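PDB 4HWV: pectate lyase/Amb allergen from Acidovorax citrulli, which probably cleaves pectate, the de-esterified polygalacturonate of plant cell walls, by calcium-dependent beta-elimination, as a secreted polysaccharide lyase of family 1. Local coordinates for residues F244-R249 with Q275-L280; I178-L183 with F202-D207; D299-F304 with N333-Q338; L154-V159 with S224-I229. All coordinates share one frame; numbering follows the deposited sequence.

Overall arrangement
Interactions 1 to 3 lie within the right-handed parallel beta-helix of the lyase; interaction 4 sets helix 143-159 against one of its loops. Interactions 2 and 3 pair successive coils by parallel backbone bonding; strands 201-203 and 296-300 both flank strand 243-245 of interaction 1, and the centres of interactions 2 and 3 lie about 15 Å apart. Interactions 1, 2 and 4 are buried, 3 only partly. Interaction 1 stacks a carboxylate on an imidazole and joins interaction 2 through Asp204 and interaction 3 through His300. Interaction 4 centres on a tyrosine, with a salt bridge at the rim. Interactions 1 and 4 share the calcium ion, supplying Asp278 and Asp227; the side chain of Arg337 of interaction 3 lies about 6 Å from it.

Interaction 1: residues F244-R249 with Q275-L280. With CA (calcium ion), chain C.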
loop_
_atom_site.group_PDB
_atom_site.type_symbol
_atom_site.label_atom_id
_atom_site.label_comp_id
_atom_site.label_asym_id
_atom_site.label_seq_id
_atom_site.Cartn_x
_atom_site.Cartn_y
_atom_site.Cartn_z
ATOM N N PHE A 244 6.471 11.095 -4.721
ATOM C CA PHE A 244 6.058 11.178 -3.315
ATOM C C PHE A 244 4.678 10.569 -3.189
ATOM O O PHE A 244 3.809 10.852 -4.010
ATOM C CB PHE A 244 5.900 12.631 -2.874
ATOM C CG PHE A 244 7.162 13.450 -2.932
ATOM C CD1 PHE A 244 7.574 14.054 -4.111
ATOM C CD2 PHE A 244 7.886 13.694 -1.772
ATOM C CE1 PHE A 244 8.718 14.843 -4.136
ATOM C CE2 PHE A 244 9.016 14.484 -1.795
ATOM C CZ PHE A 244 9.439 15.047 -2.976
ATOM N N SER A 245 4.446 9.779 -2.137
ATOM C CA SER A 245 3.121 9.196 -1.898
ATOM C C SER A 245 3.011 8.691 -0.468
ATOM O O SER A 245 4.002 8.671 0.264
ATOM C CB SER A 245 2.868 8.007 -2.827
ATOM O OG SER A 245 3.637 6.904 -2.422
ATOM N N ASP A 246 1.817 8.233 -0.093
ATOM C CA ASP A 246 1.632 7.561 1.192
ATOM C C ASP A 246 1.999 6.075 1.138
ATOM O O ASP A 246 1.631 5.310 2.036
ATOM C CB ASP A 246 0.198 7.729 1.698
ATOM C CG ASP A 246 -0.075 9.140 2.195
ATOM O OD1 ASP A 246 0.902 9.921 2.352
ATOM O OD2 ASP A 246 -1.268 9.453 2.446
ATOM N N GLY A 247 2.742 5.665 0.104
ATOM C CA GLY A 247 3.117 4.272 -0.017
ATOM C C GLY A 247 1.900 3.369 0.022
ATOM O O GLY A 247 0.864 3.691 -0.562
ATOM N N ASP A 248 2.008 2.250 0.744
ATOM C CA ASP A 248 0.908 1.292 0.792
ATOM C C ASP A 248 0.122 1.366 2.102
ATOM O O ASP A 248 -0.567 0.414 2.448
ATOM C CB ASP A 248 1.408 -0.139 0.520
ATOM C CG ASP A 248 2.206 -0.697 1.672
ATOM O OD1 ASP A 248 2.698 0.108 2.504
ATOM O OD2 ASP A 248 2.347 -1.943 1.760
ATOM N N ARG A 249 0.231 2.479 2.830
ATOM C CA ARG A 249 -0.639 2.725 3.974
ATOM C C ARG A 249 -1.497 3.950 3.697
ATOM O O ARG A 249 -1.242 5.053 4.206
ATOM C CB ARG A 249 0.166 2.887 5.264
ATOM C CG ARG A 249 0.672 1.546 5.796
ATOM C CD ARG A 249 1.319 1.653 7.182
ATOM N NE ARG A 249 2.572 2.388 7.099
ATOM C CZ ARG A 249 3.435 2.493 8.106
ATOM N NH1 ARG A 249 3.172 1.945 9.300
ATOM N NH2 ARG A 249 4.579 3.122 7.899
ATOM N N GLN A 275 -5.674 10.062 11.354
ATOM C CA GLN A 275 -4.752 10.546 10.332
ATOM C C GLN A 275 -3.311 10.356 10.787
ATOM O O GLN A 275 -2.876 10.993 11.746
ATOM C CB GLN A 275 -5.048 12.028 10.073
ATOM C CG GLN A 275 -4.139 12.707 9.058
ATOM C CD GLN A 275 -4.099 11.965 7.734
ATOM O OE1 GLN A 275 -3.231 11.112 7.504
ATOM N NE2 GLN A 275 -5.049 12.280 6.848
ATOM N N HIS A 276 -2.602 9.461 10.102
ATOM C CA HIS A 276 -1.218 9.155 10.414
ATOM C C HIS A 276 -0.210 9.930 9.557
ATOM O O HIS A 276 1.005 9.783 9.744
ATOM C CB HIS A 276 -0.970 7.656 10.223
ATOM C CG HIS A 276 -1.678 6.792 11.225
ATOM N ND1 HIS A 276 -1.163 6.509 12.474
ATOM C CD2 HIS A 276 -2.849 6.113 11.141
ATOM C CE1 HIS A 276 -2.000 5.717 13.124
ATOM N NE2 HIS A 276 -3.031 5.465 12.338
ATOM N N HIS A 277 -0.702 10.738 8.619
ATOM C CA HIS A 277 0.173 11.504 7.743
ATOM C C HIS A 277 0.003 12.992 7.975
ATOM O O HIS A 277 -0.979 13.427 8.596
ATOM C CB HIS A 277 -0.121 11.190 6.284
ATOM C CG HIS A 277 0.114 9.761 5.940
ATOM N ND1 HIS A 277 -0.909 8.894 5.610
ATOM C CD2 HIS A 277 1.256 9.032 5.907
ATOM C CE1 HIS A 277 -0.396 7.700 5.358
ATOM N NE2 HIS A 277 0.910 7.754 5.541
ATOM N N ASP A 278 0.944 13.769 7.467
ATOM C CA ASP A 278 0.818 15.213 7.512
ATOM C C ASP A 278 0.996 15.687 6.069
ATOM O O ASP A 278 0.194 15.323 5.211
ATOM C CB ASP A 278 1.789 15.876 8.505
ATOM C CG ASP A 278 1.373 17.299 8.840
ATOM O OD1 ASP A 278 0.156 17.540 8.944
ATOM O OD2 ASP A 278 2.255 18.166 9.003
ATOM N N GLY A 279 2.025 16.467 5.773
ATOM C CA GLY A 279 2.200 16.944 4.409
ATOM C C GLY A 279 3.052 16.041 3.538
ATOM O O GLY A 279 3.751 15.135 4.026
ATOM N N LEU A 280 3.029 16.305 2.237
ATOM C CA LEU A 280 4.097 15.766 1.374
ATOM C C LEU A 280 5.330 16.669 1.480
ATOM O O LEU A 280 6.377 16.238 1.963
ATOM C CB LEU A 280 3.631 15.641 -0.084
ATOM C CG LEU A 280 2.508 14.615 -0.307
ATOM C CD1 LEU A 280 2.020 14.628 -1.751
ATOM C CD2 LEU A 280 2.941 13.203 0.111
HETATM CA CA CA C . 4.016 19.450 7.935
HETATM O O HOH W 1 2.812 21.182 9.549
HETATM O O HOH W 2 5.294 21.739 8.491
HETATM O O HOH W 3 5.150 18.729 10.216
#
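Asp246 lies flat over the imidazole of His277 where a corner of the parallel beta-helix meets the loop leading to strand 281-283. From the Asp246 end, CB sits above the ring near CE1 and NE2, a CH-pi contact 4.1 Å from the centroid. CG follows, 3.4 Å above the plane and over the ring centre. OD1 then reaches over His277 CG and CD2, and OD2 stands 3.2 Å from His277 ND1, at an angle too poor for a hydrogen bond. Carboxylate and ring are stacked, only 14° apart. With chi1 at -62°, His277 CG is anti to its carbonyl carbon, which brings the ring against Asp246 and Arg249 O, the two ends of a type II' turn. The ring nitrogens bond elsewhere, ND1 to Asp251 and NE2 to Asp204, which fixes the ring's rotation; Asp246 OD1 bonds to His300. Leu280 CD2 packs against Phe244 CB at 4.2 Å. Asp278, next to His277, binds the calcium ion. At the ring edge, in plane, His277 CE1 lies 3.0 Å from Arg249 O.

Interaction 2: residues I178-L183 with F202-D207; sequences ILHGNL and FEDAFD
Ile178 pairs with Phe202 and Leu179 with Glu203 in parallel register, the backbones joined by two hydrogen bonds: Glu203 N to Ile178 O at 3.1 Å, and His180 N to Glu203 O at 3.0 Å. Both chains then turn a corner, and His180 CA comes 3.1 Å from Asp204 O in a CA-H...O contact. Among the side chains, Ile178 runs alongside Phe202, its CD1 3.9 Å from ring atom CE1, while Leu183 CD1 reaches the same CE1 from a crossing direction. On the other face, Glu203 CG is anti to the carbonyl carbon (chi1 -62°) and the extended chain lies along Leu179 CD2; OE2 goes on to Lys177. Asp204 O lies in plane at the edge of the His180 ring, by CD2. Water 4 links His180 NE2 to Asp204 OD2, an oxygen also salt-bridged to Arg249, while OD1 holds His277; His180 ND1 bonds to Asp88. Parallel strands stacked coil on coil, with aliphatic and aromatic residues inside, are the hallmark of the pectate lyase beta-helix.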
loop_
_atom_site.group_PDB
_atom_site.type_symbol
_atom_site.label_atom_id
_atom_site.label_comp_id
_atom_site.label_asym_id
_atom_site.label_seq_id
_atom_site.Cartn_x
_atom_site.Cartn_y
_atom_site.Cartn_z
ATOM N N ILE A 178 13.363 6.564 -0.191
ATOM C CA ILE A 178 13.507 6.921 1.224
ATOM C C ILE A 178 12.118 6.786 1.839
ATOM O O ILE A 178 11.154 7.409 1.361
ATOM C CB ILE A 178 14.052 8.351 1.379
ATOM C CG1 ILE A 178 15.471 8.427 0.792
ATOM C CG2 ILE A 178 14.041 8.759 2.855
ATOM C CD1 ILE A 178 16.097 9.814 0.863
ATOM N N LEU A 179 12.009 5.926 2.847
ATOM C CA LEU A 179 10.710 5.593 3.446
ATOM C C LEU A 179 10.589 6.037 4.885
ATOM O O LEU A 179 11.548 6.002 5.638
ATOM C CB LEU A 179 10.498 4.080 3.480
ATOM C CG LEU A 179 10.851 3.245 2.254
ATOM C CD1 LEU A 179 10.647 1.770 2.584
ATOM C CD2 LEU A 179 10.019 3.646 1.046
ATOM N N HIS A 180 9.372 6.403 5.271
ATOM C CA HIS A 180 8.976 6.421 6.675
ATOM C C HIS A 180 9.593 7.533 7.512
ATOM O O HIS A 180 9.649 7.427 8.744
ATOM C CB HIS A 180 9.259 5.058 7.328
ATOM C CG HIS A 180 8.642 3.908 6.599
ATOM N ND1 HIS A 180 9.251 2.676 6.502
ATOM C CD2 HIS A 180 7.488 3.820 5.896
ATOM C CE1 HIS A 180 8.490 1.867 5.781
ATOM N NE2 HIS A 180 7.410 2.537 5.401
ATOM N N GLY A 181 10.032 8.612 6.874
ATOM C CA GLY A 181 10.527 9.734 7.650
ATOM C C GLY A 181 10.477 11.049 6.926
ATOM O O GLY A 181 9.833 11.195 5.886
ATOM N N ASN A 182 11.185 12.007 7.507
ATOM C CA ASN A 182 10.945 13.418 7.246
ATOM C C ASN A 182 12.285 14.097 7.089
ATOM O O ASN A 182 13.001 14.277 8.084
ATOM C CB ASN A 182 10.190 13.962 8.476
ATOM C CG ASN A 182 9.615 15.367 8.305
ATOM O OD1 ASN A 182 10.086 16.232 7.506
ATOM N ND2 ASN A 182 8.608 15.638 9.119
ATOM N N LEU A 183 12.629 14.490 5.862
ATOM C CA LEU A 183 13.800 15.331 5.697
ATOM C C LEU A 183 13.470 16.725 6.220
ATOM O O LEU A 183 12.415 17.292 5.891
ATOM C CB LEU A 183 14.221 15.431 4.227
ATOM C CG LEU A 183 14.599 14.111 3.561
ATOM C CD1 LEU A 183 15.056 14.381 2.121
ATOM C CD2 LEU A 183 15.667 13.364 4.360
ATOM N N PHE A 202 9.908 8.876 -2.474
ATOM C CA PHE A 202 9.665 9.090 -1.059
ATOM C C PHE A 202 8.306 8.477 -0.728
ATOM O O PHE A 202 7.329 8.762 -1.423
ATOM C CB PHE A 202 9.600 10.591 -0.770
ATOM C CG PHE A 202 10.915 11.307 -0.845
ATOM C CD1 PHE A 202 11.705 11.407 0.299
ATOM C CD2 PHE A 202 11.361 11.891 -2.030
ATOM C CE1 PHE A 202 12.911 12.069 0.267
ATOM C CE2 PHE A 202 12.585 12.571 -2.060
ATOM C CZ PHE A 202 13.351 12.664 -0.922
ATOM N N GLU A 203 8.227 7.660 0.321
ATOM C CA GLU A 203 6.934 7.064 0.698
ATOM C C GLU A 203 6.657 7.134 2.180
ATOM O O GLU A 203 7.515 6.788 2.998
ATOM C CB GLU A 203 6.871 5.568 0.351
ATOM C CG GLU A 203 7.003 5.265 -1.146
ATOM C CD GLU A 203 7.010 3.792 -1.477
ATOM O OE1 GLU A 203 6.626 2.966 -0.628
ATOM O OE2 GLU A 203 7.392 3.467 -2.622
ATOM N N ASP A 204 5.436 7.560 2.510
ATOM C CA ASP A 204 4.759 7.159 3.745
ATOM C C ASP A 204 5.468 7.643 5.006
ATOM O O ASP A 204 6.008 6.843 5.785
ATOM C CB ASP A 204 4.570 5.634 3.752
ATOM C CG ASP A 204 3.665 5.149 4.869
ATOM O OD1 ASP A 204 2.904 5.952 5.445
ATOM O OD2 ASP A 204 3.727 3.951 5.172
ATOM N N ALA A 205 5.466 8.963 5.202
ATOM C CA ALA A 205 5.958 9.548 6.447
ATOM C C ALA A 205 4.864 9.355 7.490
ATOM O O ALA A 205 3.950 10.169 7.608
ATOM C CB ALA A 205 6.288 11.023 6.249
ATOM N N PHE A 206 4.953 8.243 8.207
ATOM C CA PHE A 206 3.854 7.725 9.028
ATOM C C PHE A 206 4.125 8.001 10.500
ATOM O O PHE A 206 5.198 7.690 11.033
ATOM C CB PHE A 206 3.774 6.214 8.795
ATOM C CG PHE A 206 2.531 5.555 9.341
ATOM C CD1 PHE A 206 1.430 5.328 8.515
ATOM C CD2 PHE A 206 2.479 5.133 10.675
ATOM C CE1 PHE A 206 0.290 4.689 8.999
ATOM C CE2 PHE A 206 1.341 4.486 11.176
ATOM C CZ PHE A 206 0.240 4.266 10.335
ATOM N N ASP A 207 3.144 8.594 11.161
ATOM C CA ASP A 207 3.234 8.914 12.584
ATOM C C ASP A 207 2.460 7.842 13.333
ATOM O O ASP A 207 1.242 7.719 13.182
ATOM C CB ASP A 207 2.607 10.300 12.791
ATOM C CG ASP A 207 2.771 10.842 14.188
ATOM O OD1 ASP A 207 2.943 10.062 15.154
ATOM O OD2 ASP A 207 2.715 12.090 14.322
HETATM O O HOH W 4 5.171 2.037 3.979
HETATM O O HOH W 5 7.294 6.483 9.728
#

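Interaction 3: residues D299-F304 with N333-Q338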
loop_
_atom_site.group_PDB
_atom_site.type_symbol
_atom_site.label_atom_id
_atom_site.label_comp_id
_atom_site.label_asym_id
_atom_site.label_seq_id
_atom_site.Cartn_x
_atom_site.Cartn_y
_atom_site.Cartn_z
ATOM N N ASP A 299 -1.549 10.021 -4.115
ATOM C CA ASP A 299 -2.126 9.222 -3.031
ATOM C C ASP A 299 -1.777 9.781 -1.651
ATOM O O ASP A 299 -0.995 9.216 -0.880
ATOM C CB ASP A 299 -1.740 7.751 -3.179
ATOM C CG ASP A 299 -2.364 7.136 -4.413
ATOM O OD1 ASP A 299 -3.601 7.000 -4.438
ATOM O OD2 ASP A 299 -1.647 6.857 -5.375
ATOM N N HIS A 300 -2.422 10.897 -1.338
ATOM C CA HIS A 300 -2.158 11.595 -0.097
ATOM C C HIS A 300 -3.259 12.618 0.115
ATOM O O HIS A 300 -3.869 13.091 -0.864
ATOM C CB HIS A 300 -0.788 12.277 -0.185
ATOM C CG HIS A 300 -0.406 13.025 1.045
ATOM N ND1 HIS A 300 0.270 12.434 2.096
ATOM C CD2 HIS A 300 -0.589 14.322 1.387
ATOM C CE1 HIS A 300 0.468 13.334 3.040
ATOM N NE2 HIS A 300 -0.030 14.489 2.631
ATOM N N ASP A 301 -3.526 12.961 1.377
ATOM C CA ASP A 301 -4.595 13.895 1.696
ATOM C C ASP A 301 -4.125 15.358 1.552
ATOM O O ASP A 301 -4.406 16.009 0.529
ATOM C CB ASP A 301 -5.152 13.589 3.099
ATOM C CG ASP A 301 -6.366 14.397 3.434
ATOM O OD1 ASP A 301 -6.649 15.406 2.761
ATOM O OD2 ASP A 301 -7.056 14.013 4.400
ATOM N N LYS A 302 -3.402 15.870 2.552
ATOM C CA LYS A 302 -3.041 17.288 2.603
ATOM C C LYS A 302 -1.646 17.480 2.027
ATOM O O LYS A 302 -0.638 17.268 2.710
ATOM C CB LYS A 302 -3.106 17.786 4.044
ATOM C CG LYS A 302 -4.509 17.636 4.612
ATOM C CD LYS A 302 -4.582 17.905 6.100
ATOM C CE LYS A 302 -5.977 17.605 6.635
ATOM N NZ LYS A 302 -6.079 17.754 8.119
ATOM N N ALA A 303 -1.570 17.889 0.764
ATOM C CA ALA A 303 -0.294 17.798 0.045
ATOM C C ALA A 303 0.769 18.851 0.419
ATOM O O ALA A 303 1.888 18.488 0.816
ATOM C CB ALA A 303 -0.557 17.818 -1.441
ATOM N N PHE A 304 0.439 20.132 0.243
ATOM C CA PHE A 304 1.424 21.208 0.386
ATOM C C PHE A 304 0.865 22.358 1.215
ATOM O O PHE A 304 0.005 23.109 0.744
ATOM C CB PHE A 304 1.848 21.754 -0.986
ATOM C CG PHE A 304 2.159 20.688 -1.979
ATOM C CD1 PHE A 304 3.298 19.919 -1.839
ATOM C CD2 PHE A 304 1.318 20.452 -3.059
ATOM C CE1 PHE A 304 3.594 18.902 -2.753
ATOM C CE2 PHE A 304 1.592 19.451 -3.969
ATOM C CZ PHE A 304 2.737 18.674 -3.823
ATOM N N ASN A 333 -4.449 11.891 -7.396
ATOM C CA ASN A 333 -5.070 11.319 -6.202
ATOM C C ASN A 333 -4.636 12.037 -4.933
ATOM O O ASN A 333 -4.320 11.397 -3.921
ATOM C CB ASN A 333 -4.776 9.820 -6.073
ATOM C CG ASN A 333 -5.244 9.037 -7.258
ATOM O OD1 ASN A 333 -6.060 9.507 -8.058
ATOM N ND2 ASN A 333 -4.722 7.834 -7.393
ATOM N N LEU A 334 -4.636 13.369 -4.984
ATOM C CA LEU A 334 -4.408 14.192 -3.800
ATOM C C LEU A 334 -5.736 14.830 -3.411
ATOM O O LEU A 334 -6.499 15.291 -4.278
ATOM C CB LEU A 334 -3.375 15.295 -4.066
ATOM C CG LEU A 334 -2.039 14.862 -4.677
ATOM C CD1 LEU A 334 -1.153 16.090 -4.917
ATOM C CD2 LEU A 334 -1.327 13.856 -3.756
ATOM N N ARG A 335 -6.004 14.894 -2.110
ATOM C CA ARG A 335 -7.296 15.408 -1.672
ATOM C C ARG A 335 -7.389 16.930 -1.582
ATOM O O ARG A 335 -8.401 17.514 -1.977
ATOM C CB ARG A 335 -7.680 14.778 -0.330
ATOM C CG ARG A 335 -8.992 15.262 0.249
ATOM C CD ARG A 335 -9.567 14.204 1.179
ATOM N NE ARG A 335 -10.730 14.646 1.939
ATOM C CZ ARG A 335 -11.981 14.624 1.486
ATOM N NH1 ARG A 335 -12.217 14.230 0.244
ATOM N NH2 ARG A 335 -12.985 15.019 2.269
ATOM N N GLN A 336 -6.350 17.581 -1.064
ATOM C CA GLN A 336 -6.426 19.021 -0.813
ATOM C C GLN A 336 -5.038 19.611 -0.614
ATOM O O GLN A 336 -4.028 18.891 -0.669
ATOM C CB GLN A 336 -7.311 19.322 0.407
ATOM C CG GLN A 336 -6.802 18.679 1.701
ATOM C CD GLN A 336 -7.768 18.843 2.846
ATOM O OE1 GLN A 336 -8.187 19.960 3.151
ATOM N NE2 GLN A 336 -8.145 17.727 3.475
ATOM N N ARG A 337 -4.996 20.924 -0.390
ATOM C CA ARG A 337 -3.731 21.656 -0.267
ATOM C C ARG A 337 -2.832 21.415 -1.473
ATOM O O ARG A 337 -1.671 21.014 -1.343
ATOM C CB ARG A 337 -2.977 21.308 1.018
ATOM C CG ARG A 337 -3.758 21.564 2.285
ATOM C CD ARG A 337 -2.775 21.501 3.459
ATOM N NE ARG A 337 -3.437 21.549 4.762
ATOM C CZ ARG A 337 -2.864 21.195 5.907
ATOM N NH1 ARG A 337 -1.628 20.703 5.927
ATOM N NH2 ARG A 337 -3.537 21.328 7.037
ATOM N N GLN A 338 -3.351 21.689 -2.661
ATOM C CA GLN A 338 -2.550 21.473 -3.854
ATOM C C GLN A 338 -2.472 22.731 -4.738
ATOM O O GLN A 338 -2.916 22.717 -5.881
ATOM C CB GLN A 338 -2.990 20.193 -4.610
ATOM C CG GLN A 338 -4.482 20.075 -4.968
ATOM C CD GLN A 338 -4.898 18.644 -5.304
ATOM O OE1 GLN A 338 -4.220 17.934 -6.066
ATOM N NE2 GLN A 338 -6.032 18.220 -4.761
HETATM O O HOH W 6 -9.516 14.995 4.548
HETATM O O HOH W 7 0.211 19.761 3.923
HETATM O O HOH W 8 -6.636 20.740 7.433
HETATM O O HOH W 9 -3.978 19.380 9.488
#
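Asp301 OD1 takes a 2.9 Å hydrogen bond from Gln336 NE2, met on the syn side and close to the amide plane. Gln336 gets there with CG set between its backbone N and carbonyl carbon, chi1 60°, and the rest of the chain extended. The same OD1 lies against the CB, CG and CD of Arg335, which runs alongside Asp301. The backbones beneath are tightly knit: Arg335 N bonds to His300 O, Gln336 N to Asp301 O, Ala303 N to Gln336 O in an almost straight bond (177°), and Phe304 N to Arg337 O at 2.8 Å. Inside the coil, Leu334 CD2 touches His300 CB, and Leu334 CD1 lies 3.9 Å from Ala303 CB.

The water-lined side is looser. Lys302 CD lies over the centre of the Arg337 guanidinium, 3.6 Å above its plane. Their like-charged ends stay apart, Lys302 NZ 4.5 Å from Arg337 NH2, and waters 8 and 9 accept from both, weakly on the Arg337 side. Water 7 links Lys302 O to Arg337 NH1, and water 6 bridges Asp301 OD2 and Arg335 NE, which are too far apart for a direct salt bridge. Arg335 NH1 bonds to Pro364 O.

This pairing carries two neighbouring coils of the beta-helix round a corner, from strands 296-300 and 330-332 into the next face, where strand 302-306 runs parallel to 340-341.

Interaction 4: residues L154-V159 with S224-I229. With CA (calcium ion), chain C.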
loop_
_atom_site.group_PDB
_atom_site.type_symbol
_atom_site.label_atom_id
_atom_site.label_comp_id
_atom_site.label_asym_id
_atom_site.label_seq_id
_atom_site.Cartn_x
_atom_site.Cartn_y
_atom_site.Cartn_z
ATOM N N LEU A 154 10.267 10.271 20.834
ATOM C CA LEU A 154 11.313 9.350 20.386
ATOM C C LEU A 154 11.167 9.082 18.885
ATOM O O LEU A 154 12.153 9.141 18.163
ATOM C CB LEU A 154 11.297 8.049 21.204
ATOM C CG LEU A 154 12.353 7.005 20.803
ATOM C CD1 LEU A 154 13.766 7.598 20.843
ATOM C CD2 LEU A 154 12.269 5.772 21.685
ATOM N N GLN A 155 9.953 8.826 18.394
ATOM C CA GLN A 155 9.807 8.636 16.952
ATOM C C GLN A 155 10.267 9.864 16.165
ATOM O O GLN A 155 10.942 9.723 15.148
ATOM C CB GLN A 155 8.367 8.213 16.563
ATOM C CG GLN A 155 8.240 7.967 15.060
ATOM C CD GLN A 155 6.985 7.224 14.663
ATOM O OE1 GLN A 155 5.890 7.579 15.098
ATOM N NE2 GLN A 155 7.139 6.169 13.866
ATOM N N ARG A 156 9.912 11.055 16.645
ATOM C CA ARG A 156 10.352 12.286 15.991
ATOM C C ARG A 156 11.871 12.326 15.840
ATOM O O ARG A 156 12.398 12.651 14.771
ATOM C CB ARG A 156 9.872 13.495 16.784
ATOM C CG ARG A 156 10.218 14.802 16.108
ATOM C CD ARG A 156 9.828 15.995 16.969
ATOM N NE ARG A 156 8.380 16.180 17.150
ATOM C CZ ARG A 156 7.579 16.822 16.299
ATOM N NH1 ARG A 156 8.050 17.312 15.162
ATOM N NH2 ARG A 156 6.292 16.980 16.589
ATOM N N ARG A 157 12.576 11.957 16.908
ATOM C CA ARG A 157 14.032 12.002 16.911
ATOM C C ARG A 157 14.671 10.907 16.044
ATOM O O ARG A 157 15.846 11.010 15.668
ATOM C CB ARG A 157 14.528 11.951 18.346
ATOM C CG ARG A 157 14.111 13.229 19.121
ATOM C CD ARG A 157 14.345 13.178 20.627
ATOM N NE ARG A 157 15.768 13.156 20.913
ATOM C CZ ARG A 157 16.388 12.116 21.452
ATOM N NH1 ARG A 157 15.684 11.048 21.779
ATOM N NH2 ARG A 157 17.702 12.152 21.676
ATOM N N VAL A 158 13.894 9.892 15.679
ATOM C CA VAL A 158 14.369 8.850 14.788
ATOM C C VAL A 158 14.069 9.199 13.326
ATOM O O VAL A 158 14.942 9.121 12.468
ATOM C CB VAL A 158 13.719 7.503 15.166
ATOM C CG1 VAL A 158 14.025 6.427 14.138
ATOM C CG2 VAL A 158 14.210 7.062 16.530
ATOM N N VAL A 159 12.819 9.553 13.030
ATOM C CA VAL A 159 12.404 9.640 11.637
ATOM C C VAL A 159 12.726 10.989 10.993
ATOM O O VAL A 159 12.669 11.107 9.767
ATOM C CB VAL A 159 10.893 9.319 11.427
ATOM C CG1 VAL A 159 10.553 7.940 11.997
ATOM C CG2 VAL A 159 9.996 10.418 12.019
ATOM N N SER A 224 -1.119 14.389 12.830
ATOM C CA SER A 224 0.208 13.789 12.826
ATOM C C SER A 224 1.258 14.818 12.446
ATOM O O SER A 224 0.942 15.921 11.982
ATOM C CB SER A 224 0.235 12.593 11.880
ATOM O OG SER A 224 -0.386 11.468 12.484
ATOM N N GLU A 225 2.515 14.457 12.651
ATOM C CA GLU A 225 3.592 15.434 12.671
ATOM C C GLU A 225 4.611 15.355 11.538
ATOM O O GLU A 225 5.434 16.267 11.408
ATOM C CB GLU A 225 4.337 15.313 14.006
ATOM C CG GLU A 225 3.485 15.687 15.210
ATOM C CD GLU A 225 3.115 17.148 15.208
ATOM O OE1 GLU A 225 4.041 17.955 15.001
ATOM O OE2 GLU A 225 1.913 17.485 15.416
ATOM N N TYR A 226 4.598 14.293 10.735
ATOM C CA TYR A 226 5.718 14.080 9.803
ATOM C C TYR A 226 5.354 14.301 8.355
ATOM O O TYR A 226 4.374 13.728 7.846
ATOM C CB TYR A 226 6.361 12.689 10.000
ATOM C CG TYR A 226 6.598 12.399 11.451
ATOM C CD1 TYR A 226 7.290 13.293 12.249
ATOM C CD2 TYR A 226 6.071 11.270 12.047
ATOM C CE1 TYR A 226 7.464 13.075 13.599
ATOM C CE2 TYR A 226 6.218 11.034 13.394
ATOM C CZ TYR A 226 6.925 11.932 14.177
ATOM O OH TYR A 226 7.058 11.734 15.528
ATOM N N ASP A 227 6.131 15.164 7.704
ATOM C CA ASP A 227 6.064 15.358 6.255
ATOM C C ASP A 227 7.134 14.498 5.613
ATOM O O ASP A 227 8.034 14.028 6.290
ATOM C CB ASP A 227 6.431 16.805 5.912
ATOM C CG ASP A 227 5.572 17.822 6.632
ATOM O OD1 ASP A 227 4.384 17.541 6.889
ATOM O OD2 ASP A 227 6.090 18.924 6.929
ATOM N N LEU A 228 7.086 14.301 4.300
ATOM C CA LEU A 228 8.239 13.692 3.647
ATOM C C LEU A 228 9.404 14.692 3.582
ATOM O O LEU A 228 10.560 14.307 3.781
ATOM C CB LEU A 228 7.870 13.119 2.274
ATOM C CG LEU A 228 6.980 11.865 2.428
ATOM C CD1 LEU A 228 6.250 11.547 1.129
ATOM C CD2 LEU A 228 7.805 10.661 2.887
ATOM N N ILE A 229 9.100 15.963 3.303
ATOM C CA ILE A 229 10.099 17.033 3.359
ATOM C C ILE A 229 9.448 18.249 4.016
ATOM O O ILE A 229 8.334 18.655 3.627
ATOM C CB ILE A 229 10.614 17.438 1.952
ATOM C CG1 ILE A 229 11.198 16.231 1.190
ATOM C CG2 ILE A 229 11.664 18.547 2.078
ATOM C CD1 ILE A 229 11.580 16.560 -0.250
HETATM CA CA CA C . 4.016 19.450 7.935
HETATM O O HOH W 10 5.309 9.903 16.443
HETATM O O HOH W 11 6.244 18.595 13.283
HETATM O O HOH W 3 5.150 18.729 10.216
HETATM O O HOH W 1 2.812 21.182 9.549
HETATM O O HOH W 2 5.294 21.739 8.491
#
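Val159 and Tyr226 make the apolar heart of this contact, which sets the C-terminal end of helix 143-159 against the calcium-site loop. Val159 CG2 sits 3.8 Å from the centroid of the Tyr226 ring and only 2° off its normal, a CH-pi contact squarely over one face; Glu225 CB covers the opposite face, offset toward the rim.

A salt bridge closes the rim of the contact. Arg156 CG is anti to its backbone N (chi1 -176°), and a bend at chi3 brings the guanidinium round to Glu225, where Arg156 NH2 bonds to Glu225 OE1 at 2.9 Å. OE1 lies in the guanidinium plane, but NH2 approaches it from above the carboxylate plane.

Two waters bridge the segments. Gln155 passes the edge of the Tyr226 ring, its OE1 3.9 Å from Tyr226 CE2; water 10 donates to this OE1 and accepts from Tyr226 OH, while Asp208 N also bonds to OE1. Water 11 joins Arg156 NH1 to Glu225 OE1 and Glu225 O.

Asp227, next after Tyr226, grips the calcium ion through OD1 at 2.2 Å and OD2 at 2.4 Å. Water 3, a calcium ligand, donates to Glu225 O; the residue salt-bridged to the helix thus probably helps to place one water of the calcium's shell.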